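Local structure of intracellular exo-alpha-(1->5)-L-arabinofuranosidase (Bifidobacterium longum, 2Y2W) at residues I379-A385 against Q428-P433; I149-R154 against N199-M205. The protein hydrolyses terminal alpha-(1->5)-linked L-arabinofuranosyl residues of branched and debranched arabinans, and also acts on arabinoxylan, as a family 51 glycoside hydrolase. All coordinates share one frame; numbering follows the deposited sequence.

In the fold
Both contacts are buried, but their nearest atoms are about 16 Å apart and they share no element. Interaction 1 is the more central, its centre about 15 Å from that of the chain, against about 24 Å for interaction 2. It joins the N-terminal part of helix 382-397, with the turn before it, to the region leading into helix 431-440, and Tyr-380 brings it close to residues that probably recognise the substrate. Interaction 2 sets helix 149-159 against the loop leading into barrel strand 209-212, away from the substrate site. Backbone groups take part in both bonds across interaction 1, whereas interaction 2 relies on side chains, with the carboxylates of Asp-150 and Glu-203 bordering an apolar middle.

Interaction 1: I379-A385 against Q428-P433; sequences IYTAADA and QTTFYP
The side-chain amide of Gln-428 meets Tyr-380 twice, its oxygen at the backbone N and its nitrogen beside the ring. Tyr-380 N gives a nearly straight hydrogen bond (176°) to Gln-428 OE1 at 2.9 Å, while Gln-428 NE2 lies 3.4 Å from Tyr-380 CD2, the amide and ring planes 38° apart. The same NE2 bonds to the carbonyl of Asp-378, so the amide grips the incoming chain at two points. Cut back to an alanine, this position would probably leave Tyr-380 N and the Asp-378 carbonyl without their mate and open a gap beside the ring. Thr-430 covers one face of that ring with its methyl, CG2 standing 4.0 Å from the ring centroid in a CH-pi contact; chi1 of 54° sets CG2 beside the backbone N and turns OG1 to the CD2 side of the ring.

Packing is tight around Thr-429. Its OG1 donates to Thr-381 O at 3.1 Å, from well above the carbonyl plane, and that oxygen also accepts from Ala-385 N. Ala-385 CB fits against Thr-429 O at 3.3 Å, with Pro-433 CG next to the Ala-385 carbonyl. At the other end the fit is looser: Ile-379 is exposed, and its CG2 comes no nearer than 4.3 Å to Gln-428 OE1.

Tyr-380 OH bonds to Val-343 O, and the ring lies close to Trp-344, probably important for substrate recognition. Thr-381 and Asp-384 form the capping box that starts helix 382-397, the helix preceding the eighth strand of the (beta/alpha)8 barrel.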
ATOM      1  N   ILE D 379      14.212  28.315 -25.117  1.00 36.18           N
ATOM      2  CA  ILE D 379      13.959  29.422 -26.034  1.00 36.35           C
ATOM      3  C   ILE D 379      13.879  28.842 -27.445  1.00 36.40           C
ATOM      4  O   ILE D 379      14.877  28.369 -27.991  1.00 36.42           O
ATOM      5  CB  ILE D 379      15.057  30.522 -25.934  1.00 36.36           C
ATOM      6  CG1 ILE D 379      15.525  30.718 -24.482  1.00 36.56           C
ATOM      7  CG2 ILE D 379      14.559  31.838 -26.504  1.00 36.44           C
ATOM      8  CD1 ILE D 379      14.522  31.422 -23.560  1.00 37.01           C
ATOM      9  N   TYR D 380      12.678  28.872 -28.020  1.00 36.52           N
ATOM     10  CA  TYR D 380      12.371  28.093 -29.218  1.00 36.66           C
ATOM     11  C   TYR D 380      12.846  28.710 -30.526  1.00 36.83           C
ATOM     12  O   TYR D 380      12.640  29.896 -30.784  1.00 36.84           O
ATOM     13  CB  TYR D 380      10.874  27.788 -29.299  1.00 36.58           C
ATOM     14  CG  TYR D 380      10.395  26.759 -28.299  1.00 36.57           C
ATOM     15  CD1 TYR D 380      10.869  25.447 -28.338  1.00 36.48           C
ATOM     16  CD2 TYR D 380       9.456  27.091 -27.327  1.00 36.41           C
ATOM     17  CE1 TYR D 380      10.429  24.497 -27.427  1.00 35.98           C
ATOM     18  CE2 TYR D 380       9.007  26.145 -26.412  1.00 36.25           C
ATOM     19  CZ  TYR D 380       9.500  24.853 -26.469  1.00 35.93           C
ATOM     20  OH  TYR D 380       9.058  23.915 -25.569  1.00 35.32           O
ATOM     21  N   THR D 381      13.467  27.873 -31.349  1.00 37.03           N
ATOM     22  CA  THR D 381      13.974  28.269 -32.657  1.00 37.20           C
ATOM     23  C   THR D 381      12.897  28.095 -33.721  1.00 37.34           C
ATOM     24  O   THR D 381      11.891  27.418 -33.490  1.00 37.45           O
ATOM     25  CB  THR D 381      15.200  27.426 -33.058  1.00 37.17           C
ATOM     26  OG1 THR D 381      14.834  26.040 -33.103  1.00 37.33           O
ATOM     27  CG2 THR D 381      16.341  27.617 -32.066  1.00 37.14           C
ATOM     28  N   ALA D 382      13.120  28.701 -34.887  1.00 37.36           N
ATOM     29  CA  ALA D 382      12.211  28.575 -36.024  1.00 37.29           C
ATOM     30  C   ALA D 382      11.955  27.114 -36.385  1.00 37.26           C
ATOM     31  O   ALA D 382      10.856  26.760 -36.807  1.00 37.35           O
ATOM     32  CB  ALA D 382      12.759  29.330 -37.225  1.00 37.31           C
ATOM     33  N   ALA D 383      12.974  26.275 -36.207  1.00 37.25           N
ATOM     34  CA  ALA D 383      12.872  24.844 -36.487  1.00 37.10           C
ATOM     35  C   ALA D 383      11.987  24.119 -35.473  1.00 36.99           C
ATOM     36  O   ALA D 383      11.201  23.249 -35.848  1.00 37.00           O
ATOM     37  CB  ALA D 383      14.255  24.213 -36.540  1.00 37.10           C
ATOM     38  N   ASP D 384      12.117  24.488 -34.198  1.00 36.86           N
ATOM     39  CA  ASP D 384      11.312  23.901 -33.121  1.00 36.72           C
ATOM     40  C   ASP D 384       9.815  24.084 -33.373  1.00 36.43           C
ATOM     41  O   ASP D 384       9.018  23.182 -33.107  1.00 36.26           O
ATOM     42  CB  ASP D 384      11.694  24.504 -31.765  1.00 36.85           C
ATOM     43  CG  ASP D 384      13.108  24.141 -31.330  1.00 37.38           C
ATOM     44  OD1 ASP D 384      13.603  23.058 -31.709  1.00 38.21           O
ATOM     45  OD2 ASP D 384      13.729  24.943 -30.598  1.00 37.91           O
ATOM     46  N   ALA D 385       9.453  25.253 -33.896  1.00 36.20           N
ATOM     47  CA  ALA D 385       8.068  25.574 -34.227  1.00 35.91           C
ATOM     48  C   ALA D 385       7.540  24.731 -35.384  1.00 35.71           C
ATOM     49  O   ALA D 385       6.395  24.277 -35.349  1.00 35.76           O
ATOM     50  CB  ALA D 385       7.933  27.048 -34.543  1.00 35.95           C
ATOM     51  N   GLN D 428       6.285  32.770 -28.140  1.00 33.11           N
ATOM     52  CA  GLN D 428       7.417  32.055 -28.710  1.00 33.01           C
ATOM     53  C   GLN D 428       7.054  31.634 -30.124  1.00 32.99           C
ATOM     54  O   GLN D 428       5.909  31.793 -30.543  1.00 33.08           O
ATOM     55  CB  GLN D 428       7.783  30.834 -27.864  1.00 32.95           C
ATOM     56  CG  GLN D 428       8.328  31.179 -26.495  1.00 32.98           C
ATOM     57  CD  GLN D 428       9.556  30.370 -26.135  1.00 33.04           C
ATOM     58  OE1 GLN D 428      10.563  30.407 -26.841  1.00 33.51           O
ATOM     59  NE2 GLN D 428       9.485  29.647 -25.027  1.00 32.86           N
ATOM     60  N   THR D 429       8.024  31.096 -30.853  1.00 32.96           N
ATOM     61  CA  THR D 429       7.798  30.659 -32.230  1.00 32.98           C
ATOM     62  C   THR D 429       6.762  29.539 -32.308  1.00 33.01           C
ATOM     63  O   THR D 429       6.033  29.437 -33.294  1.00 33.11           O
ATOM     64  CB  THR D 429       9.107  30.205 -32.913  1.00 33.00           C
ATOM     65  OG1 THR D 429       9.631  29.052 -32.243  1.00 32.98           O
ATOM     66  CG2 THR D 429      10.145  31.321 -32.884  1.00 33.11           C
ATOM     67  N   THR D 430       6.697  28.716 -31.261  1.00 32.91           N
ATOM     68  CA  THR D 430       5.773  27.581 -31.191  1.00 32.93           C
ATOM     69  C   THR D 430       4.329  27.994 -30.907  1.00 32.96           C
ATOM     70  O   THR D 430       3.412  27.178 -31.023  1.00 33.03           O
ATOM     71  CB  THR D 430       6.208  26.562 -30.116  1.00 32.96           C
ATOM     72  OG1 THR D 430       6.364  27.233 -28.860  1.00 33.10           O
ATOM     73  CG2 THR D 430       7.520  25.896 -30.498  1.00 32.88           C
ATOM     74  N   PHE D 431       4.138  29.257 -30.528  1.00 33.01           N
ATOM     75  CA  PHE D 431       2.814  29.835 -30.280  1.00 33.02           C
ATOM     76  C   PHE D 431       1.945  29.860 -31.536  1.00 32.91           C
ATOM     77  O   PHE D 431       0.765  29.505 -31.494  1.00 32.99           O
ATOM     78  CB  PHE D 431       2.974  31.260 -29.732  1.00 33.13           C
ATOM     79  CG  PHE D 431       1.689  31.903 -29.296  1.00 33.28           C
ATOM     80  CD1 PHE D 431       0.860  32.538 -30.218  1.00 33.55           C
ATOM     81  CD2 PHE D 431       1.318  31.897 -27.955  1.00 33.63           C
ATOM     82  CE1 PHE D 431      -0.327  33.142 -29.813  1.00 33.85           C
ATOM     83  CE2 PHE D 431       0.132  32.500 -27.538  1.00 33.88           C
ATOM     84  CZ  PHE D 431      -0.691  33.123 -28.469  1.00 33.91           C
ATOM     85  N   TYR D 432       2.545  30.276 -32.646  1.00 32.84           N
ATOM     86  CA  TYR D 432       1.817  30.581 -33.879  1.00 32.76           C
ATOM     87  C   TYR D 432       1.220  29.378 -34.630  1.00 32.86           C
ATOM     88  O   TYR D 432       0.117  29.489 -35.162  1.00 32.94           O
ATOM     89  CB  TYR D 432       2.682  31.447 -34.807  1.00 32.59           C
ATOM     90  CG  TYR D 432       3.157  32.738 -34.166  1.00 32.26           C
ATOM     91  CD1 TYR D 432       2.317  33.850 -34.081  1.00 31.83           C
ATOM     92  CD2 TYR D 432       4.447  32.848 -33.641  1.00 31.86           C
ATOM     93  CE1 TYR D 432       2.749  35.040 -33.492  1.00 31.45           C
ATOM     94  CE2 TYR D 432       4.887  34.033 -33.046  1.00 31.28           C
ATOM     95  CZ  TYR D 432       4.033  35.125 -32.977  1.00 31.27           C
ATOM     96  OH  TYR D 432       4.459  36.302 -32.397  1.00 30.81           O
ATOM     97  N   PRO D 433       1.937  28.232 -34.686  1.00 33.00           N
ATOM     98  CA  PRO D 433       1.314  27.063 -35.315  1.00 33.17           C
ATOM     99  C   PRO D 433       0.165  26.481 -34.497  1.00 33.39           C
ATOM    100  O   PRO D 433      -0.769  25.911 -35.070  1.00 33.46           O
ATOM    101  CB  PRO D 433       2.463  26.048 -35.406  1.00 33.09           C
ATOM    102  CG  PRO D 433       3.696  26.844 -35.276  1.00 33.04           C
ATOM    103  CD  PRO D 433       3.349  27.971 -34.361  1.00 32.99           C
TER

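Interaction 2: I149-R154 against N199-M205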
ATOM      1  N   ILE D 149      -6.208  23.715  -5.958  1.00 26.05           N
ATOM      2  CA  ILE D 149      -7.374  23.410  -6.789  1.00 25.82           C
ATOM      3  C   ILE D 149      -8.495  24.455  -6.678  1.00 25.83           C
ATOM      4  O   ILE D 149      -9.213  24.691  -7.647  1.00 25.74           O
ATOM      5  CB  ILE D 149      -7.893  21.948  -6.567  1.00 25.71           C
ATOM      6  CG1 ILE D 149      -8.955  21.568  -7.609  1.00 25.26           C
ATOM      7  CG2 ILE D 149      -8.391  21.738  -5.139  1.00 25.40           C
ATOM      8  CD1 ILE D 149      -8.468  21.628  -9.050  1.00 24.79           C
ATOM      9  N   ASP D 150      -8.630  25.075  -5.505  1.00 25.98           N
ATOM     10  CA  ASP D 150      -9.550  26.198  -5.309  1.00 26.13           C
ATOM     11  C   ASP D 150      -9.194  27.339  -6.264  1.00 26.20           C
ATOM     12  O   ASP D 150     -10.062  27.889  -6.944  1.00 26.19           O
ATOM     13  CB  ASP D 150      -9.481  26.715  -3.866  1.00 26.25           C
ATOM     14  CG  ASP D 150     -10.197  25.811  -2.864  1.00 26.68           C
ATOM     15  OD1 ASP D 150     -11.048  24.988  -3.269  1.00 26.90           O
ATOM     16  OD2 ASP D 150      -9.913  25.944  -1.650  1.00 26.76           O
ATOM     17  N   ASP D 151      -7.905  27.672  -6.310  1.00 26.27           N
ATOM     18  CA  ASP D 151      -7.411  28.814  -7.074  1.00 26.36           C
ATOM     19  C   ASP D 151      -7.346  28.522  -8.567  1.00 26.17           C
ATOM     20  O   ASP D 151      -7.734  29.366  -9.382  1.00 26.26           O
ATOM     21  CB  ASP D 151      -6.039  29.253  -6.550  1.00 26.50           C
ATOM     22  CG  ASP D 151      -6.079  29.694  -5.096  1.00 27.34           C
ATOM     23  OD1 ASP D 151      -6.747  30.705  -4.789  1.00 28.11           O
ATOM     24  OD2 ASP D 151      -5.438  29.027  -4.256  1.00 28.68           O
ATOM     25  N   PHE D 152      -6.864  27.333  -8.929  1.00 25.79           N
ATOM     26  CA  PHE D 152      -6.789  26.948 -10.336  1.00 25.54           C
ATOM     27  C   PHE D 152      -8.175  26.810 -10.964  1.00 25.44           C
ATOM     28  O   PHE D 152      -8.338  27.030 -12.168  1.00 25.44           O
ATOM     29  CB  PHE D 152      -5.970  25.669 -10.544  1.00 25.52           C
ATOM     30  CG  PHE D 152      -5.676  25.378 -11.991  1.00 24.99           C
ATOM     31  CD1 PHE D 152      -4.648  26.041 -12.650  1.00 24.51           C
ATOM     32  CD2 PHE D 152      -6.449  24.466 -12.701  1.00 24.37           C
ATOM     33  CE1 PHE D 152      -4.386  25.786 -13.990  1.00 24.36           C
ATOM     34  CE2 PHE D 152      -6.194  24.210 -14.041  1.00 24.10           C
ATOM     35  CZ  PHE D 152      -5.161  24.868 -14.685  1.00 23.99           C
ATOM     36  N   TYR D 153      -9.164  26.445 -10.149  1.00 25.35           N
ATOM     37  CA  TYR D 153     -10.559  26.457 -10.578  1.00 25.22           C
ATOM     38  C   TYR D 153     -10.985  27.869 -10.985  1.00 25.24           C
ATOM     39  O   TYR D 153     -11.589  28.063 -12.040  1.00 25.03           O
ATOM     40  CB  TYR D 153     -11.491  25.927  -9.482  1.00 25.14           C
ATOM     41  CG  TYR D 153     -12.953  26.153  -9.795  1.00 24.80           C
ATOM     42  CD1 TYR D 153     -13.614  25.358 -10.733  1.00 24.78           C
ATOM     43  CD2 TYR D 153     -13.667  27.179  -9.177  1.00 24.33           C
ATOM     44  CE1 TYR D 153     -14.955  25.569 -11.035  1.00 24.81           C
ATOM     45  CE2 TYR D 153     -15.006  27.401  -9.476  1.00 24.54           C
ATOM     46  CZ  TYR D 153     -15.643  26.591 -10.403  1.00 24.96           C
ATOM     47  OH  TYR D 153     -16.966  26.806 -10.705  1.00 25.73           O
ATOM     48  N   ARG D 154     -10.667  28.842 -10.135  1.00 25.32           N
ATOM     49  CA  ARG D 154     -10.961  30.241 -10.411  1.00 25.61           C
ATOM     50  C   ARG D 154     -10.245  30.718 -11.671  1.00 25.43           C
ATOM     51  O   ARG D 154     -10.820  31.456 -12.474  1.00 25.23           O
ATOM     52  CB  ARG D 154     -10.605  31.120  -9.208  1.00 25.78           C
ATOM     53  CG  ARG D 154     -11.637  31.064  -8.086  1.00 26.86           C
ATOM     54  CD  ARG D 154     -11.305  32.043  -6.970  1.00 28.47           C
ATOM     55  NE  ARG D 154     -10.331  31.501  -6.023  1.00 29.70           N
ATOM     56  CZ  ARG D 154     -10.647  30.935  -4.860  1.00 30.33           C
ATOM     57  NH1 ARG D 154     -11.917  30.829  -4.484  1.00 30.44           N
ATOM     58  NH2 ARG D 154      -9.688  30.474  -4.069  1.00 30.76           N
ATOM     59  N   ASN D 199     -14.798  27.486   1.649  1.00 26.72           N
ATOM     60  CA  ASN D 199     -13.614  28.043   0.995  1.00 26.70           C
ATOM     61  C   ASN D 199     -13.926  29.043  -0.123  1.00 26.76           C
ATOM     62  O   ASN D 199     -13.011  29.630  -0.704  1.00 26.77           O
ATOM     63  CB  ASN D 199     -12.706  26.922   0.473  1.00 26.68           C
ATOM     64  CG  ASN D 199     -12.046  26.124   1.592  1.00 26.52           C
ATOM     65  OD1 ASN D 199     -12.188  26.439   2.775  1.00 26.61           O
ATOM     66  ND2 ASN D 199     -11.324  25.078   1.215  1.00 26.45           N
ATOM     67  N   GLY D 200     -15.212  29.226  -0.426  1.00 26.80           N
ATOM     68  CA  GLY D 200     -15.647  30.257  -1.369  1.00 26.94           C
ATOM     69  C   GLY D 200     -16.245  29.770  -2.679  1.00 27.05           C
ATOM     70  O   GLY D 200     -16.642  30.579  -3.519  1.00 27.05           O
ATOM     71  N   ILE D 201     -16.304  28.451  -2.859  1.00 27.10           N
ATOM     72  CA  ILE D 201     -16.853  27.860  -4.081  1.00 27.08           C
ATOM     73  C   ILE D 201     -18.054  26.978  -3.735  1.00 27.40           C
ATOM     74  O   ILE D 201     -17.904  25.850  -3.261  1.00 27.46           O
ATOM     75  CB  ILE D 201     -15.778  27.075  -4.878  1.00 26.96           C
ATOM     76  CG1 ILE D 201     -14.582  27.981  -5.190  1.00 26.62           C
ATOM     77  CG2 ILE D 201     -16.364  26.516  -6.174  1.00 26.78           C
ATOM     78  CD1 ILE D 201     -13.258  27.262  -5.255  1.00 26.10           C
ATOM     79  N   GLU D 202     -19.247  27.516  -3.974  1.00 27.63           N
ATOM     80  CA  GLU D 202     -20.493  26.894  -3.544  1.00 27.93           C
ATOM     81  C   GLU D 202     -20.877  25.701  -4.414  1.00 27.73           C
ATOM     82  O   GLU D 202     -21.157  24.614  -3.904  1.00 27.80           O
ATOM     83  CB  GLU D 202     -21.616  27.937  -3.539  1.00 28.19           C
ATOM     84  CG  GLU D 202     -22.914  27.476  -2.879  1.00 29.57           C
ATOM     85  CD  GLU D 202     -23.931  28.597  -2.726  1.00 31.26           C
ATOM     86  OE1 GLU D 202     -23.831  29.610  -3.460  1.00 32.15           O
ATOM     87  OE2 GLU D 202     -24.833  28.464  -1.868  1.00 31.78           O
ATOM     88  N   GLU D 203     -20.889  25.919  -5.724  1.00 27.51           N
ATOM     89  CA  GLU D 203     -21.259  24.896  -6.697  1.00 27.36           C
ATOM     90  C   GLU D 203     -20.122  23.893  -6.917  1.00 27.00           C
ATOM     91  O   GLU D 203     -18.947  24.245  -6.772  1.00 26.88           O
ATOM     92  CB  GLU D 203     -21.664  25.558  -8.026  1.00 27.50           C
ATOM     93  CG  GLU D 203     -20.501  26.035  -8.919  1.00 28.30           C
ATOM     94  CD  GLU D 203     -19.751  27.263  -8.391  1.00 29.76           C
ATOM     95  OE1 GLU D 203     -20.073  27.772  -7.292  1.00 29.89           O
ATOM     96  OE2 GLU D 203     -18.827  27.727  -9.095  1.00 30.45           O
ATOM     97  N   PRO D 204     -20.468  22.632  -7.250  1.00 26.76           N
ATOM     98  CA  PRO D 204     -19.445  21.676  -7.669  1.00 26.50           C
ATOM     99  C   PRO D 204     -18.659  22.192  -8.870  1.00 26.21           C
ATOM    100  O   PRO D 204     -19.202  22.922  -9.701  1.00 26.27           O
ATOM    101  CB  PRO D 204     -20.261  20.443  -8.054  1.00 26.35           C
ATOM    102  CG  PRO D 204     -21.439  20.508  -7.160  1.00 26.62           C
ATOM    103  CD  PRO D 204     -21.773  21.974  -7.048  1.00 26.71           C
ATOM    104  N   MET D 205     -17.387  21.816  -8.945  1.00 25.89           N
ATOM    105  CA  MET D 205     -16.496  22.294  -9.997  1.00 25.61           C
ATOM    106  C   MET D 205     -16.727  21.607 -11.344  1.00 25.66           C
ATOM    107  O   MET D 205     -16.244  22.080 -12.377  1.00 25.53           O
ATOM    108  CB  MET D 205     -15.038  22.146  -9.563  1.00 25.40           C
ATOM    109  CG  MET D 205     -14.691  22.921  -8.306  1.00 24.76           C
ATOM    110  SD  MET D 205     -12.924  22.897  -7.991  1.00 23.84           S
ATOM    111  CE  MET D 205     -12.845  23.627  -6.356  1.00 24.23           C
TER
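In the (beta/alpha)8 barrel, helix 149-159 packs here on the loop between helix 191-198 and the fourth barrel strand, a loop that begins with a Schellman motif at Gly-200. Tyr-153 reaches into the bend of this loop: chi1 of 170° turns its ring away from its own backbone N and along Met-205 and Ile-201, both on the same side of its plane. Met-205 CG sits over one face, 3.9 Å from the ring centroid, and SD follows obliquely at 4.3 Å, a Met-aromatic contact. Ile-201 CG2 meets Tyr-153 CE2 obliquely at 3.7 Å, and Ile-201 CD1 runs on to Asp-150 O at the same distance. At the far end of the ring, Tyr-153 OH donates to Glu-203 OE2 at 2.6 Å, on the anti side of a carboxylate turned 57° from the ring plane.

Asn-199 ND2 makes a weak, bent bond (132°) to Asp-150 OD2; Tyr-183 OH, bonded to Asp-150 OD1 and Asn-199 ND2, is the stronger partner of both. Arg-154, salt-bridged to Asp-151, lays NH1 beside Ile-201 CD1. Apolar groups pack one side of the Tyr-153 ring and a carboxylate takes its hydroxyl, which probably limits how the side chain can turn and stabilises that carboxylate's negative charge.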